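Local atomic coordinates of probable transcriptional regulatory protein NarL (Mycobacterium tuberculosis, PDB entry 3EUL), a protein that probably acts, once phosphorylated by the sensor kinase NarS, as a transcription regulator that binds promoters together with DevR to control genes of aerobic nitrate metabolism. Residues 65-70 against 77-82; 45-50 against 54-59. All coordinates share one frame; numbering follows the deposited sequence.

Interaction 1 (65-70 against 77-82)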
ATOM      1  N   ALA A  65      -0.612  -4.312   0.925  1.00 18.64           N
ATOM      2  CA  ALA A  65       0.143  -3.592  -0.068  1.00 19.68           C
ATOM      3  C   ALA A  65       0.005  -2.111   0.292  1.00 19.75           C
ATOM      4  O   ALA A  65      -1.121  -1.616   0.422  1.00 21.66           O
ATOM      5  CB  ALA A  65      -0.372  -3.876  -1.454  1.00 18.54           C
ATOM      6  N   LEU A  66       1.117  -1.420   0.545  1.00 19.18           N
ATOM      7  CA  LEU A  66       1.057   0.019   0.763  1.00 18.70           C
ATOM      8  C   LEU A  66       1.530   0.768  -0.463  1.00 18.49           C
ATOM      9  O   LEU A  66       2.747   0.774  -0.764  1.00 16.65           O
ATOM     10  CB  LEU A  66       1.932   0.375   1.962  1.00 18.79           C
ATOM     11  CG  LEU A  66       2.085   1.842   2.311  1.00 19.01           C
ATOM     12  CD1 LEU A  66       0.740   2.502   2.597  1.00 17.32           C
ATOM     13  CD2 LEU A  66       3.043   1.900   3.557  1.00 20.99           C
ATOM     14  N   LEU A  67       0.584   1.401  -1.185  1.00 18.78           N
ATOM     15  CA  LEU A  67       0.843   1.912  -2.526  1.00 18.77           C
ATOM     16  C   LEU A  67       0.525   3.397  -2.702  1.00 19.12           C
ATOM     17  O   LEU A  67      -0.509   3.887  -2.240  1.00 18.03           O
ATOM     18  CB  LEU A  67      -0.026   1.173  -3.521  1.00 18.66           C
ATOM     19  CG  LEU A  67       0.056  -0.343  -3.555  1.00 19.89           C
ATOM     20  CD1 LEU A  67      -0.883  -0.878  -4.630  1.00 16.44           C
ATOM     21  CD2 LEU A  67       1.490  -0.754  -3.795  1.00 15.42           C
ATOM     22  N   ASP A  68       1.420   4.121  -3.357  1.00 18.78           N
ATOM     23  CA  ASP A  68       1.126   5.510  -3.694  1.00 19.92           C
ATOM     24  C   ASP A  68      -0.127   5.551  -4.547  1.00 19.33           C
ATOM     25  O   ASP A  68      -0.301   4.725  -5.433  1.00 19.46           O
ATOM     26  CB  ASP A  68       2.339   6.116  -4.408  1.00 19.13           C
ATOM     27  CG  ASP A  68       2.153   7.561  -4.820  1.00 21.94           C
ATOM     28  OD1 ASP A  68       1.531   8.366  -4.114  1.00 26.09           O
ATOM     29  OD2 ASP A  68       2.692   7.890  -5.889  1.00 30.83           O
ATOM     30  N   TYR A  69      -1.009   6.510  -4.302  1.00 19.63           N
ATOM     31  CA  TYR A  69      -2.197   6.647  -5.135  1.00 20.76           C
ATOM     32  C   TYR A  69      -1.802   6.874  -6.614  1.00 20.68           C
ATOM     33  O   TYR A  69      -2.373   6.270  -7.496  1.00 19.40           O
ATOM     34  CB  TYR A  69      -3.109   7.758  -4.601  1.00 20.33           C
ATOM     35  CG  TYR A  69      -4.287   7.991  -5.471  1.00 20.66           C
ATOM     36  CD1 TYR A  69      -5.256   7.031  -5.625  1.00 20.37           C
ATOM     37  CD2 TYR A  69      -4.427   9.178  -6.176  1.00 20.32           C
ATOM     38  CE1 TYR A  69      -6.342   7.244  -6.453  1.00 22.10           C
ATOM     39  CE2 TYR A  69      -5.500   9.396  -7.001  1.00 20.50           C
ATOM     40  CZ  TYR A  69      -6.439   8.436  -7.155  1.00 20.06           C
ATOM     41  OH  TYR A  69      -7.543   8.683  -7.941  1.00 21.14           O
ATOM     42  N   ARG A  70      -0.797   7.693  -6.856  1.00 22.94           N
ATOM     43  CA  ARG A  70      -0.371   8.039  -8.205  1.00 24.75           C
ATOM     44  C   ARG A  70       0.843   7.252  -8.700  1.00 25.42           C
ATOM     45  O   ARG A  70       1.839   7.803  -9.153  1.00 26.78           O
ATOM     46  CB  ARG A  70      -0.138   9.546  -8.321  1.00 25.73           C
ATOM     47  CG  ARG A  70      -1.469  10.319  -8.420  1.00 28.13           C
ATOM     48  CD  ARG A  70      -1.862  10.570  -9.870  1.00 33.45           C
ATOM     49  NE  ARG A  70      -0.941  11.576 -10.390  1.00 37.73           N
ATOM     50  CZ  ARG A  70      -1.039  12.226 -11.542  1.00 38.39           C
ATOM     51  NH1 ARG A  70      -2.033  12.000 -12.385  1.00 40.99           N
ATOM     52  NH2 ARG A  70      -0.097  13.103 -11.853  1.00 39.60           N
ATOM     53  N   ALA A  77      -5.740   3.021  -7.015  1.00 19.30           N
ATOM     54  CA  ALA A  77      -7.151   2.551  -6.966  1.00 18.59           C
ATOM     55  C   ALA A  77      -7.447   1.484  -7.995  1.00 17.84           C
ATOM     56  O   ALA A  77      -8.253   0.589  -7.715  1.00 17.38           O
ATOM     57  CB  ALA A  77      -8.144   3.727  -7.115  1.00 17.78           C
ATOM     58  N   GLN A  78      -6.842   1.600  -9.186  1.00 17.09           N
ATOM     59  CA  GLN A  78      -6.914   0.548 -10.205  1.00 18.13           C
ATOM     60  C   GLN A  78      -6.301  -0.759  -9.690  1.00 17.88           C
ATOM     61  O   GLN A  78      -6.878  -1.835  -9.878  1.00 18.26           O
ATOM     62  CB  GLN A  78      -6.238   0.967 -11.511  1.00 18.02           C
ATOM     63  CG  GLN A  78      -6.814   2.216 -12.086  1.00 19.11           C
ATOM     64  CD  GLN A  78      -6.203   2.568 -13.418  1.00 21.46           C
ATOM     65  OE1 GLN A  78      -5.062   3.008 -13.488  1.00 24.71           O
ATOM     66  NE2 GLN A  78      -6.968   2.374 -14.487  1.00 23.52           N
ATOM     67  N   VAL A  79      -5.167  -0.673  -9.023  1.00 17.28           N
ATOM     68  CA  VAL A  79      -4.593  -1.869  -8.420  1.00 18.09           C
ATOM     69  C   VAL A  79      -5.513  -2.415  -7.346  1.00 18.01           C
ATOM     70  O   VAL A  79      -5.737  -3.625  -7.323  1.00 17.66           O
ATOM     71  CB  VAL A  79      -3.183  -1.637  -7.805  1.00 18.31           C
ATOM     72  CG1 VAL A  79      -2.642  -2.940  -7.131  1.00 17.26           C
ATOM     73  CG2 VAL A  79      -2.197  -1.125  -8.828  1.00 17.04           C
ATOM     74  N   ALA A  80      -6.025  -1.550  -6.454  1.00 17.98           N
ATOM     75  CA  ALA A  80      -6.986  -2.002  -5.421  1.00 18.17           C
ATOM     76  C   ALA A  80      -8.202  -2.725  -6.027  1.00 18.33           C
ATOM     77  O   ALA A  80      -8.639  -3.792  -5.547  1.00 17.23           O
ATOM     78  CB  ALA A  80      -7.429  -0.864  -4.533  1.00 18.21           C
ATOM     79  N   ALA A  81      -8.733  -2.165  -7.110  1.00 18.48           N
ATOM     80  CA  ALA A  81      -9.866  -2.772  -7.835  1.00 18.61           C
ATOM     81  C   ALA A  81      -9.575  -4.174  -8.371  1.00 18.83           C
ATOM     82  O   ALA A  81     -10.425  -5.092  -8.277  1.00 17.97           O
ATOM     83  CB  ALA A  81     -10.263  -1.849  -9.027  1.00 18.87           C
ATOM     84  N   ALA A  82      -8.399  -4.307  -8.988  1.00 17.66           N
ATOM     85  CA  ALA A  82      -7.922  -5.524  -9.590  1.00 18.73           C
ATOM     86  C   ALA A  82      -7.697  -6.610  -8.531  1.00 18.93           C
ATOM     87  O   ALA A  82      -8.086  -7.750  -8.741  1.00 19.45           O
ATOM     88  CB  ALA A  82      -6.593  -5.245 -10.376  1.00 18.15           C
TER
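L67 near the end of a central strand meets V79 on the following helix. The CB of L67 leaves the strand toward the helix. CG then stands anti to the carbonyl carbon (chi1 -55°), and CD1 extends anti to CA (chi2 -179°), carrying that methyl far from the strand backbone. CD1 makes the contact, lying 3.7 Å from V79 CG1 and 4.0 Å from V79 CB, while the CD2 branch turns off and does not reach the valine. CD1 touches CG1, methyl on methyl, and the two side chains cross at about a right angle; no hydrogen bond joins the segments. Y69, just past the strand, adds a second point: its CE1 comes 4.0 Å from A77 CB, which sits at the edge of the ring near its plane, so the tyrosine face is not what the alanine covers. In this receiver domain the contact belongs to the beta-alpha-beta unit of strand 64-68, helix 76-85 and strand 91-96. L67 also rests on V92 and L94 of the neighbouring strand and on A53 of helix 50-60, while Y69 packs on L94 and S96.

Interaction 2 (45-50 against 54-59)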
ATOM      1  N   GLY A  45       8.404  -7.114  -1.220  1.00 19.27           N
ATOM      2  CA  GLY A  45       8.563  -6.596  -2.573  1.00 19.59           C
ATOM      3  C   GLY A  45       8.363  -5.106  -2.631  1.00 19.41           C
ATOM      4  O   GLY A  45       7.602  -4.561  -1.846  1.00 17.88           O
ATOM      5  N   GLU A  46       9.066  -4.456  -3.564  1.00 20.66           N
ATOM      6  CA  GLU A  46       8.938  -3.027  -3.826  1.00 21.45           C
ATOM      7  C   GLU A  46       8.727  -2.777  -5.312  1.00 21.83           C
ATOM      8  O   GLU A  46       9.387  -3.430  -6.115  1.00 22.27           O
ATOM      9  CB  GLU A  46      10.251  -2.352  -3.489  1.00 21.95           C
ATOM     10  CG  GLU A  46      10.646  -2.425  -2.048  1.00 24.19           C
ATOM     11  CD  GLU A  46      11.968  -1.713  -1.780  1.00 25.49           C
ATOM     12  OE1 GLU A  46      12.127  -0.565  -2.270  1.00 30.54           O
ATOM     13  OE2 GLU A  46      12.839  -2.325  -1.091  1.00 28.27           O
ATOM     14  N   ALA A  47       7.888  -1.804  -5.666  1.00 21.65           N
ATOM     15  CA  ALA A  47       7.596  -1.478  -7.064  1.00 22.93           C
ATOM     16  C   ALA A  47       7.622   0.029  -7.242  1.00 23.27           C
ATOM     17  O   ALA A  47       7.317   0.767  -6.313  1.00 22.52           O
ATOM     18  CB  ALA A  47       6.214  -2.008  -7.463  1.00 22.93           C
ATOM     19  N   ASP A  48       7.962   0.484  -8.440  1.00 23.94           N
ATOM     20  CA  ASP A  48       7.825   1.892  -8.764  1.00 25.34           C
ATOM     21  C   ASP A  48       6.790   2.149  -9.831  1.00 25.38           C
ATOM     22  O   ASP A  48       6.660   3.281 -10.284  1.00 26.87           O
ATOM     23  CB  ASP A  48       9.179   2.522  -9.119  1.00 26.98           C
ATOM     24  CG  ASP A  48      10.034   1.623  -9.969  1.00 31.32           C
ATOM     25  OD1 ASP A  48       9.630   1.354 -11.124  1.00 37.20           O
ATOM     26  OD2 ASP A  48      11.104   1.177  -9.473  1.00 38.30           O
ATOM     27  N   ASP A  49       6.021   1.134 -10.218  1.00 24.08           N
ATOM     28  CA  ASP A  49       4.845   1.391 -11.043  1.00 24.40           C
ATOM     29  C   ASP A  49       3.725   0.410 -10.743  1.00 23.16           C
ATOM     30  O   ASP A  49       3.943  -0.618 -10.093  1.00 20.90           O
ATOM     31  CB  ASP A  49       5.204   1.405 -12.518  1.00 25.33           C
ATOM     32  CG  ASP A  49       5.557   0.060 -13.041  1.00 28.97           C
ATOM     33  OD1 ASP A  49       4.641  -0.630 -13.550  1.00 31.70           O
ATOM     34  OD2 ASP A  49       6.748  -0.306 -12.946  1.00 34.72           O
ATOM     35  N   GLY A  50       2.516   0.766 -11.157  1.00 22.07           N
ATOM     36  CA  GLY A  50       1.350   0.064 -10.639  1.00 22.22           C
ATOM     37  C   GLY A  50       1.237  -1.358 -11.152  1.00 22.00           C
ATOM     38  O   GLY A  50       0.736  -2.228 -10.452  1.00 21.04           O
ATOM     39  N   LEU A  54       1.022  -4.705  -8.904  1.00 18.33           N
ATOM     40  CA  LEU A  54      -0.005  -5.743  -9.016  1.00 18.98           C
ATOM     41  C   LEU A  54       0.598  -7.152  -9.204  1.00 19.75           C
ATOM     42  O   LEU A  54       0.146  -8.136  -8.597  1.00 17.92           O
ATOM     43  CB  LEU A  54      -0.944  -5.398 -10.153  1.00 19.12           C
ATOM     44  CG  LEU A  54      -2.031  -6.425 -10.409  1.00 19.44           C
ATOM     45  CD1 LEU A  54      -2.908  -6.600  -9.198  1.00 20.16           C
ATOM     46  CD2 LEU A  54      -2.851  -6.022 -11.625  1.00 18.26           C
ATOM     47  N   GLU A  55       1.634  -7.235 -10.028  1.00 20.24           N
ATOM     48  CA  GLU A  55       2.292  -8.496 -10.243  1.00 19.95           C
ATOM     49  C   GLU A  55       2.961  -9.004  -8.983  1.00 19.64           C
ATOM     50  O   GLU A  55       2.902 -10.199  -8.725  1.00 18.63           O
ATOM     51  CB  GLU A  55       3.287  -8.404 -11.397  1.00 20.73           C
ATOM     52  CG  GLU A  55       3.873  -9.739 -11.787  1.00 23.14           C
ATOM     53  CD  GLU A  55       2.870 -10.740 -12.393  1.00 28.23           C
ATOM     54  OE1 GLU A  55       1.874 -10.347 -13.064  1.00 32.41           O
ATOM     55  OE2 GLU A  55       3.123 -11.959 -12.229  1.00 32.33           O
ATOM     56  N   LEU A  56       3.589  -8.115  -8.192  1.00 18.91           N
ATOM     57  CA  LEU A  56       4.185  -8.525  -6.938  1.00 18.65           C
ATOM     58  C   LEU A  56       3.141  -9.009  -5.949  1.00 18.14           C
ATOM     59  O   LEU A  56       3.393  -9.929  -5.156  1.00 17.03           O
ATOM     60  CB  LEU A  56       4.957  -7.383  -6.283  1.00 17.87           C
ATOM     61  CG  LEU A  56       6.326  -6.994  -6.822  1.00 20.87           C
ATOM     62  CD1 LEU A  56       6.754  -5.744  -6.110  1.00 19.55           C
ATOM     63  CD2 LEU A  56       7.396  -8.077  -6.632  1.00 19.93           C
ATOM     64  N   ILE A  57       1.975  -8.357  -5.967  1.00 16.76           N
ATOM     65  CA  ILE A  57       0.870  -8.773  -5.107  1.00 17.00           C
ATOM     66  C   ILE A  57       0.409 -10.180  -5.511  1.00 16.99           C
ATOM     67  O   ILE A  57       0.189 -11.038  -4.647  1.00 18.19           O
ATOM     68  CB  ILE A  57      -0.290  -7.730  -5.123  1.00 15.80           C
ATOM     69  CG1 ILE A  57       0.173  -6.421  -4.461  1.00 16.96           C
ATOM     70  CG2 ILE A  57      -1.553  -8.267  -4.415  1.00 15.64           C
ATOM     71  CD1 ILE A  57      -0.722  -5.207  -4.748  1.00 16.32           C
ATOM     72  N   LYS A  58       0.288 -10.438  -6.809  1.00 17.00           N
ATOM     73  CA  LYS A  58      -0.105 -11.786  -7.252  1.00 18.47           C
ATOM     74  C   LYS A  58       0.900 -12.848  -6.811  1.00 18.29           C
ATOM     75  O   LYS A  58       0.505 -13.932  -6.422  1.00 18.17           O
ATOM     76  CB  LYS A  58      -0.316 -11.855  -8.770  1.00 19.43           C
ATOM     77  CG  LYS A  58      -1.505 -11.001  -9.273  1.00 21.88           C
ATOM     78  CD  LYS A  58      -1.790 -11.175 -10.748  1.00 23.24           C
ATOM     79  CE  LYS A  58      -0.583 -10.808 -11.583  1.00 28.11           C
ATOM     80  NZ  LYS A  58      -0.841 -10.989 -13.053  1.00 29.66           N
ATOM     81  N   ALA A  59       2.189 -12.529  -6.864  1.00 18.06           N
ATOM     82  CA  ALA A  59       3.240 -13.497  -6.535  1.00 17.84           C
ATOM     83  C   ALA A  59       3.425 -13.708  -5.033  1.00 17.47           C
ATOM     84  O   ALA A  59       3.543 -14.844  -4.574  1.00 18.38           O
ATOM     85  CB  ALA A  59       4.565 -13.078  -7.164  1.00 17.39           C
TER
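L56 of helix 50-60 lays its CD1 against G45, E46 and A47 of edge strand 41-47, and the pair forms a beta-alpha step of the CheY-like receiver fold in which the chain turns back on itself. Strand 45-47 and helix 54-59 run nearly antiparallel, at 163° between their directions, with axes 8.6 Å apart at closest approach.

The packing rests on one methyl. L56 has CG anti to its carbonyl carbon (chi1 -76°) and CD1 extended anti to CA, which brings CD1 onto main-chain atoms, 3.5 Å from E46 O and 3.9 Å from G45 C, and onto A47 CB at 4.0 Å. A CB at G45 would point toward the helix and come tight against L56 CD1; the glycine lets the leucine lie on the backbone. A47 also touches A52 and A53 in the first part of the helix.

Charged pairs lie to either side of this packing. E46 points away and pairs through OE1 with R28 of helix 25-38, and along the helix K58 NZ and E55 OE1 form a salt bridge at 2.8 Å, weak as a hydrogen bond.

The remaining polar contacts belong to the helix start. D49 occupies the N-cap position, its OD1 making weak hydrogen bonds to the backbone N of A51 and A52. G50 opens the first turn, and its carbonyl oxygen lies 3.6 Å from L54 CB. The one hydrogen bond between the segments is the helix's own first-turn bond, leaving packing to join strand and helix: L54 N reaches G50 O at 2.9 Å, with an N-H...O angle of 158°.

Overall arrangement
Both contacts pack a helix against the same parallel sheet, but at different depths. Interaction 1 lies about 7 Å from the centre of the chain, measured centre to centre, and is purely apolar; interaction 2 lies about 10 Å out, is partly buried, and mixes leucine packing with helix-start hydrogen bonding. One uses the middle strand 64-68, the other the edge strand 41-47. They meet where helix 50-60 lies against strand 64-68 and helix 76-85: I57 CD1 is 3.6 Å from A65 CB and 3.8 Å from V79 CG1, and V79 CG2 is 3.5 Å from G50 O. Helix 50-60 therefore faces strand 41-47 through L56, and strand 64-68 and helix 76-85 through I57, with L54 and G50 also touching helix 76-85.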